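Local coordinates for DNA protection during starvation protein (Agrobacterium tumefaciens, PDB 1O9R) that oxidises iron(II) with hydrogen peroxide and stores it as a ferric mineral inside a hollow dodecamer, shielding DNA from hydroxyl radicals without binding it, at residues L81-L84 / Q85-S88; I30-A33 / L34-Q38; I121-A124 / I125-D129. All coordinates share one frame; numbering follows the deposited sequence.

Contact 1: L81-L84 / Q85-S88; sequences LGSL and QAVS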
loop_
_atom_site.group_PDB
_atom_site.type_symbol
_atom_site.label_atom_id
_atom_site.label_comp_id
_atom_site.label_asym_id
_atom_site.label_seq_id
_atom_site.Cartn_x
_atom_site.Cartn_y
_atom_site.Cartn_z
ATOM N N LEU A 81 30.374 9.694 16.756
ATOM C CA LEU A 81 30.560 9.137 18.104
ATOM C C LEU A 81 29.246 8.961 18.845
ATOM O O LEU A 81 28.644 9.827 19.473
ATOM C CB LEU A 81 31.501 10.066 18.911
ATOM C CG LEU A 81 32.926 10.153 18.322
ATOM C CD1 LEU A 81 33.739 11.268 18.987
ATOM C CD2 LEU A 81 33.614 8.798 18.442
ATOM N N GLY A 82 28.731 7.714 18.691
ATOM C CA GLY A 82 27.418 7.386 19.247
ATOM C C GLY A 82 27.409 6.103 20.045
ATOM O O GLY A 82 26.322 5.574 20.371
ATOM N N SER A 83 28.549 5.572 20.462
ATOM C CA SER A 83 28.586 4.385 21.290
ATOM C C SER A 83 28.143 4.752 22.714
ATOM O O SER A 83 28.101 5.919 23.113
ATOM C CB SER A 83 30.022 3.849 21.340
ATOM O OG SER A 83 30.832 4.779 22.062
ATOM N N LEU A 84 27.831 3.698 23.480
ATOM C CA LEU A 84 27.436 3.917 24.886
ATOM C C LEU A 84 28.453 4.776 25.663
ATOM O O LEU A 84 28.007 5.685 26.340
ATOM C CB LEU A 84 27.375 2.522 25.526
ATOM C CG LEU A 84 27.064 2.481 27.035
ATOM C CD1 LEU A 84 25.656 3.013 27.274
ATOM C CD2 LEU A 84 27.240 1.024 27.483
ATOM N N GLN A 85 29.718 4.500 25.424
ATOM C CA GLN A 85 30.716 5.306 26.175
ATOM C C GLN A 85 30.795 6.738 25.671
ATOM O O GLN A 85 31.023 7.653 26.511
ATOM C CB GLN A 85 32.075 4.594 26.025
ATOM C CG GLN A 85 32.010 3.326 26.876
ATOM C CD GLN A 85 31.342 2.111 26.209
ATOM O OE1 GLN A 85 30.996 1.153 26.925
ATOM N NE2 GLN A 85 31.247 2.123 24.893
ATOM N N ALA A 86 30.671 6.976 24.369
ATOM C CA ALA A 86 30.714 8.385 23.912
ATOM C C ALA A 86 29.528 9.153 24.431
ATOM O O ALA A 86 29.552 10.333 24.767
ATOM C CB ALA A 86 30.731 8.380 22.381
ATOM N N VAL A 87 28.306 8.533 24.395
ATOM C CA VAL A 87 27.115 9.140 24.873
ATOM C C VAL A 87 27.242 9.449 26.396
ATOM O O VAL A 87 26.962 10.573 26.810
ATOM C CB VAL A 87 25.863 8.262 24.605
ATOM C CG1 VAL A 87 24.632 8.939 25.158
ATOM C CG2 VAL A 87 25.758 8.098 23.077
ATOM N N SER A 88 27.757 8.470 27.173
ATOM C CA SER A 88 27.931 8.738 28.604
ATOM C C SER A 88 28.894 9.910 28.819
ATOM O O SER A 88 28.592 10.671 29.776
ATOM C CB SER A 88 28.537 7.468 29.189
ATOM O OG SER A 88 27.576 6.410 29.276
HETATM O O HOH W 1 32.934 3.118 22.806
#

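Contact 2: I30-A33 / L34-Q38; sequences IDLA and LVTKQ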
loop_
_atom_site.group_PDB
_atom_site.type_symbol
_atom_site.label_atom_id
_atom_site.label_comp_id
_atom_site.label_asym_id
_atom_site.label_seq_id
_atom_site.Cartn_x
_atom_site.Cartn_y
_atom_site.Cartn_z
ATOM N N ILE A 30 20.886 10.919 21.315
ATOM C CA ILE A 30 20.798 9.494 21.647
ATOM C C ILE A 30 20.309 9.296 23.074
ATOM O O ILE A 30 19.463 8.419 23.373
ATOM C CB ILE A 30 22.136 8.786 21.437
ATOM C CG1 ILE A 30 22.505 8.789 19.934
ATOM C CG2 ILE A 30 22.155 7.357 21.982
ATOM C CD1 ILE A 30 23.955 8.413 19.604
ATOM N N ASP A 31 20.867 10.061 24.045
ATOM C CA ASP A 31 20.386 9.908 25.447
ATOM C C ASP A 31 18.904 10.187 25.488
ATOM O O ASP A 31 18.135 9.449 26.126
ATOM C CB ASP A 31 21.252 10.871 26.286
ATOM C CG ASP A 31 20.972 10.801 27.773
ATOM O OD1 ASP A 31 20.080 10.095 28.267
ATOM O OD2 ASP A 31 21.670 11.469 28.556
ATOM N N LEU A 32 18.431 11.259 24.814
ATOM C CA LEU A 32 17.002 11.545 24.836
ATOM C C LEU A 32 16.183 10.414 24.215
ATOM O O LEU A 32 15.082 10.167 24.702
ATOM C CB LEU A 32 16.737 12.889 24.089
ATOM C CG LEU A 32 15.331 13.459 24.357
ATOM C CD1 LEU A 32 15.288 13.916 25.829
ATOM C CD2 LEU A 32 15.084 14.662 23.468
ATOM N N ALA A 33 16.745 9.757 23.186
ATOM C CA ALA A 33 16.000 8.618 22.611
ATOM C C ALA A 33 15.872 7.530 23.669
ATOM O O ALA A 33 14.796 6.905 23.778
ATOM C CB ALA A 33 16.761 8.102 21.389
ATOM N N LEU A 34 16.926 7.247 24.461
ATOM C CA LEU A 34 16.823 6.211 25.505
ATOM C C LEU A 34 15.866 6.661 26.592
ATOM O O LEU A 34 15.075 5.818 27.079
ATOM C CB LEU A 34 18.215 5.970 26.138
ATOM C CG LEU A 34 19.255 5.430 25.147
ATOM C CD1 LEU A 34 20.608 5.261 25.870
ATOM C CD2 LEU A 34 18.834 4.107 24.517
ATOM N N VAL A 35 15.893 7.938 26.959
ATOM C CA VAL A 35 14.981 8.469 27.958
ATOM C C VAL A 35 13.534 8.275 27.556
ATOM O O VAL A 35 12.642 7.978 28.361
ATOM C CB VAL A 35 15.306 9.998 28.094
ATOM C CG1 VAL A 35 14.150 10.748 28.615
ATOM C CG2 VAL A 35 16.541 10.149 29.015
ATOM N N THR A 36 13.243 8.530 26.262
ATOM C CA THR A 36 11.885 8.464 25.760
ATOM C C THR A 36 11.280 7.072 25.946
ATOM O O THR A 36 10.124 6.990 26.392
ATOM C CB THR A 36 11.911 8.891 24.282
ATOM O OG1 THR A 36 12.377 10.277 24.224
ATOM C CG2 THR A 36 10.553 8.876 23.638
ATOM N N LYS A 37 12.067 6.043 25.622
ATOM C CA LYS A 37 11.576 4.682 25.814
ATOM C C LYS A 37 11.527 4.324 27.310
ATOM O O LYS A 37 10.579 3.680 27.750
ATOM C CB LYS A 37 12.435 3.680 25.051
ATOM C CG LYS A 37 12.109 3.608 23.549
ATOM C CD LYS A 37 10.801 2.792 23.354
ATOM C CE LYS A 37 10.548 2.642 21.839
ATOM N NZ LYS A 37 9.336 1.732 21.725
ATOM N N GLN A 38 12.496 4.803 28.118
ATOM C CA GLN A 38 12.483 4.539 29.568
ATOM C C GLN A 38 11.168 5.018 30.148
ATOM O O GLN A 38 10.498 4.326 30.952
ATOM C CB GLN A 38 13.714 5.248 30.175
ATOM C CG GLN A 38 13.668 5.148 31.735
ATOM C CD GLN A 38 13.910 3.745 32.195
ATOM O OE1 GLN A 38 13.477 3.413 33.349
ATOM N NE2 GLN A 38 14.511 2.883 31.485
#

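Contact 3: I121-A124 / I125-D129; sequences IRKA and IDDSD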
loop_
_atom_site.group_PDB
_atom_site.type_symbol
_atom_site.label_atom_id
_atom_site.label_comp_id
_atom_site.label_asym_id
_atom_site.label_seq_id
_atom_site.Cartn_x
_atom_site.Cartn_y
_atom_site.Cartn_z
ATOM N N ILE A 121 19.741 22.308 20.104
ATOM C CA ILE A 121 19.693 22.235 18.629
ATOM C C ILE A 121 19.362 23.593 18.078
ATOM O O ILE A 121 19.909 23.918 16.995
ATOM C CB ILE A 121 18.600 21.196 18.275
ATOM C CG1 ILE A 121 19.027 19.777 18.693
ATOM C CG2 ILE A 121 18.280 21.290 16.790
ATOM C CD1 ILE A 121 20.312 19.228 18.127
ATOM N N ARG A 122 18.585 24.451 18.745
ATOM C CA ARG A 122 18.333 25.805 18.299
ATOM C C ARG A 122 19.655 26.581 18.168
ATOM O O ARG A 122 19.924 27.287 17.191
ATOM C CB ARG A 122 17.392 26.514 19.296
ATOM C CG ARG A 122 16.804 27.850 18.886
ATOM C CD ARG A 122 15.881 28.528 19.929
ATOM N NE ARG A 122 15.255 27.615 20.887
ATOM C CZ ARG A 122 14.275 26.792 20.459
ATOM N NH1 ARG A 122 13.728 26.920 19.237
ATOM N NH2 ARG A 122 13.792 25.874 21.287
ATOM N N LYS A 123 20.531 26.443 19.205
ATOM C CA LYS A 123 21.846 27.116 19.145
ATOM C C LYS A 123 22.727 26.500 18.068
ATOM O O LYS A 123 23.500 27.199 17.404
ATOM C CB LYS A 123 22.504 26.954 20.545
ATOM C CG LYS A 123 23.886 27.661 20.562
ATOM C CD LYS A 123 24.360 27.712 22.022
ATOM C CE LYS A 123 25.649 28.544 22.060
ATOM N NZ LYS A 123 26.824 27.801 21.538
ATOM N N ALA A 124 22.642 25.168 17.847
ATOM C CA ALA A 124 23.432 24.514 16.820
ATOM C C ALA A 124 23.117 25.062 15.442
ATOM O O ALA A 124 24.059 25.093 14.623
ATOM C CB ALA A 124 23.243 22.980 16.863
ATOM N N ILE A 125 21.843 25.432 15.185
ATOM C CA ILE A 125 21.577 26.015 13.856
ATOM C C ILE A 125 22.437 27.300 13.692
ATOM O O ILE A 125 23.076 27.404 12.631
ATOM C CB ILE A 125 20.125 26.467 13.810
ATOM C CG1 ILE A 125 19.139 25.296 13.998
ATOM C CG2 ILE A 125 19.821 27.233 12.515
ATOM C CD1 ILE A 125 17.702 25.796 14.177
ATOM N N ASP A 126 22.382 28.110 14.722
ATOM C CA ASP A 126 23.140 29.404 14.529
ATOM C C ASP A 126 24.635 29.151 14.536
ATOM O O ASP A 126 25.346 29.781 13.709
ATOM C CB ASP A 126 22.770 30.325 15.691
ATOM C CG ASP A 126 21.332 30.756 15.760
ATOM O OD1 ASP A 126 20.544 30.574 14.794
ATOM O OD2 ASP A 126 20.896 31.284 16.804
ATOM N N ASP A 127 25.151 28.268 15.358
ATOM C CA ASP A 127 26.619 28.040 15.323
ATOM C C ASP A 127 27.060 27.476 13.979
ATOM O O ASP A 127 28.190 27.710 13.519
ATOM C CB ASP A 127 27.103 27.178 16.457
ATOM C CG ASP A 127 26.935 27.843 17.822
ATOM O OD1 ASP A 127 26.846 27.222 18.880
ATOM O OD2 ASP A 127 26.853 29.108 17.823
ATOM N N SER A 128 26.240 26.562 13.409
ATOM C CA SER A 128 26.591 25.999 12.118
ATOM C C SER A 128 26.522 27.034 11.003
ATOM O O SER A 128 27.429 26.982 10.123
ATOM C CB SER A 128 25.595 24.862 11.737
ATOM O OG SER A 128 25.669 23.815 12.643
ATOM N N ASP A 129 25.512 27.888 11.023
ATOM C CA ASP A 129 25.431 28.969 10.033
ATOM C C ASP A 129 26.643 29.902 10.205
ATOM O O ASP A 129 27.245 30.355 9.220
ATOM C CB ASP A 129 24.202 29.826 10.347
ATOM C CG ASP A 129 24.122 31.112 9.545
ATOM O OD1 ASP A 129 24.366 32.210 10.100
ATOM O OD2 ASP A 129 23.847 31.029 8.357
HETATM O O HOH W 2 18.354 29.200 15.918
#

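Contact 1: L81-L84 / Q85-S88
Leu-81 lays its CB against the methyl of Ala-86, with CB to CB at 3.9 Å, an apolar touch between the incoming loop and the first turn of helix 84-90. Gly-82 comes next and brings its backbone: its O lies 3.7 Å from CG2 of Val-87, the branch of that valine that stands beside its own backbone N. The same methyl also packs over the carbonyl of Ser-83.

Ser-83 is the N-cap. Its OG takes the position between backbone N and carbonyl carbon (chi1 68°), which brings it over the helix start to accept from Ala-86 N at 3.2 Å. The partner three residues on is an alanine, with no polar group to answer the serine NH, so this is a single N-cap bond and not a full capping box. On the backbone, Ser-83 O receives Val-87 N at 2.9 Å in a nearly straight bond (174° at the hydrogen). Ser-83 OG is also 2.8 Å from a water that accepts from Gln-85 NE2 at 2.9 Å, so the glutamine, bent at chi2, is tied back to the cap through solvent.

Leu-84 opens the helix proper. Ser-88 N donates to Leu-84 O at 2.9 Å, while the Gln-85 side chain passes the leucine at a slant, OE1 nearest its CD2.

The short helix sits in the connection between helix 48-75 and helix 103-130, as in other Dps proteins. Val-87 packs on Ile-30 and Asp-31 of helix 12-42, and Leu-81 N donates to Asn-23 OD1 of that same helix. Helix 84-90 also meets a second subunit, where Leu-84 packs on Ser-88 of that chain and Ser-88 on its Leu-84.

Contact 2: I30-A33 / L34-Q38
Thr-36 doubles up on Leu-32 along this turn of helix. Leu-32 O accepts twice from the threonine, from OG1 at 2.7 Å and from the backbone N at 2.9 Å, and the two donors come in from opposite faces of the carbonyl plane. The hydroxyl gets there because OG1 stands beside its own backbone N (chi1 -62°), folded back over the preceding turn. Thr-36 OG1 is also bonded to the hydroxyl of Tyr-114 on helix 103-130, which gives this buried oxygen a second partner.

The remaining backbone bonds are of the usual i to i+4 kind: Leu-34 N to Ile-30 O, Val-35 N to Asp-31 O, and a weak one from Lys-37 N to Ala-33 O, stretched to 3.4 Å. That last carbonyl also accepts from Arg-59 NH2 of helix 48-75.

All this lies in the C-terminal half of helix 12-42, one of the four long helices of the ferritin-like bundle, and it approaches the ferroxidase centre between two subunits. Lys-37 bends at chi2 and carries NZ into salt bridges with Asp-56 and with Asp-67 of the second subunit, the latter a probable iron ligand; its side chain comes within about 5 Å of a bound ferric ion.

Van der Waals contacts are lighter. Asp-31 and Val-35 meet at an angle, OD1 of the aspartate 3.6 Å from CG2 of the valine, while OD2 turns to Thr-91 OG1. Leu-34 rests its CG over Ile-30 O at 3.5 Å. The apolar pair is Leu-32 with Val-35, CD1 grazing CG1 at 4.4 Å. On the bundle side, Leu-32 packs on Leu-62 and Val-117; where the second subunit approaches, Leu-34 meets Ile-30 of that chain.

Contact 3: I121-A124 / I125-D129
Ile-121 to Ser-128 keep to alpha-helical backbone bonding, with Asp-127 N on Lys-123 O at 2.8 Å and a more bent bond from Ile-125 N to Ile-121 O (146° at the hydrogen), the same N reaching Arg-122 O weakly.

Among the side chains, Lys-123 and Asp-127 form an i to i+4 salt bridge. The lysine runs extended from CG, anti to the backbone N, and then folds at its last torsion (chi4 -75°), which brings NZ to 2.7 Å from Asp-127 OD1, on the lone pair that faces the other oxygen. The aliphatic part of the lysine lies against that oxygen too, CG at 3.4 Å from OD1. One residue further round, Ser-128 folds OG back onto Ala-124 O at 2.9 Å. Its own N donates to that oxygen at the same length from the other face of the carbonyl, so the hydroxyl is satisfied by its own helix where Ser-128 faces helix 134-156. A water donates both to Arg-122 O and to Asp-126 OD1, at 2.8 Å each.

Arg-122 bridges to Asp-148 and to Asp-9 of a third subunit. Ile-121 packs on helix 134-156 and Ala-124 on Ile-21 of helix 12-42, with the Lys-123 to Asp-127 pair on the solvent-facing side, a pattern characteristic of a long amphipathic helix in the ferritin-like four-helix bundle.

Contacts 1 and 2 touch: Val-87 and Gly-82 pack on Ile-30, so the short helix 84-90 lies on helix 12-42, and both meet the same second subunit. Contact 3 is separate, on helix 103-130, its centre about 22 Å from each of the other two centres. Contact 2 is the most buried, and its lysine is paired with aspartates close to the iron. Contact 1 is partly buried and its chemistry is that of a helix start, with capping and a water. Contact 3 mixes a bundle-facing side with a surface salt bridge. Contacts 2 and 3 share one device, a hydroxyl returned to the carbonyl four residues earlier.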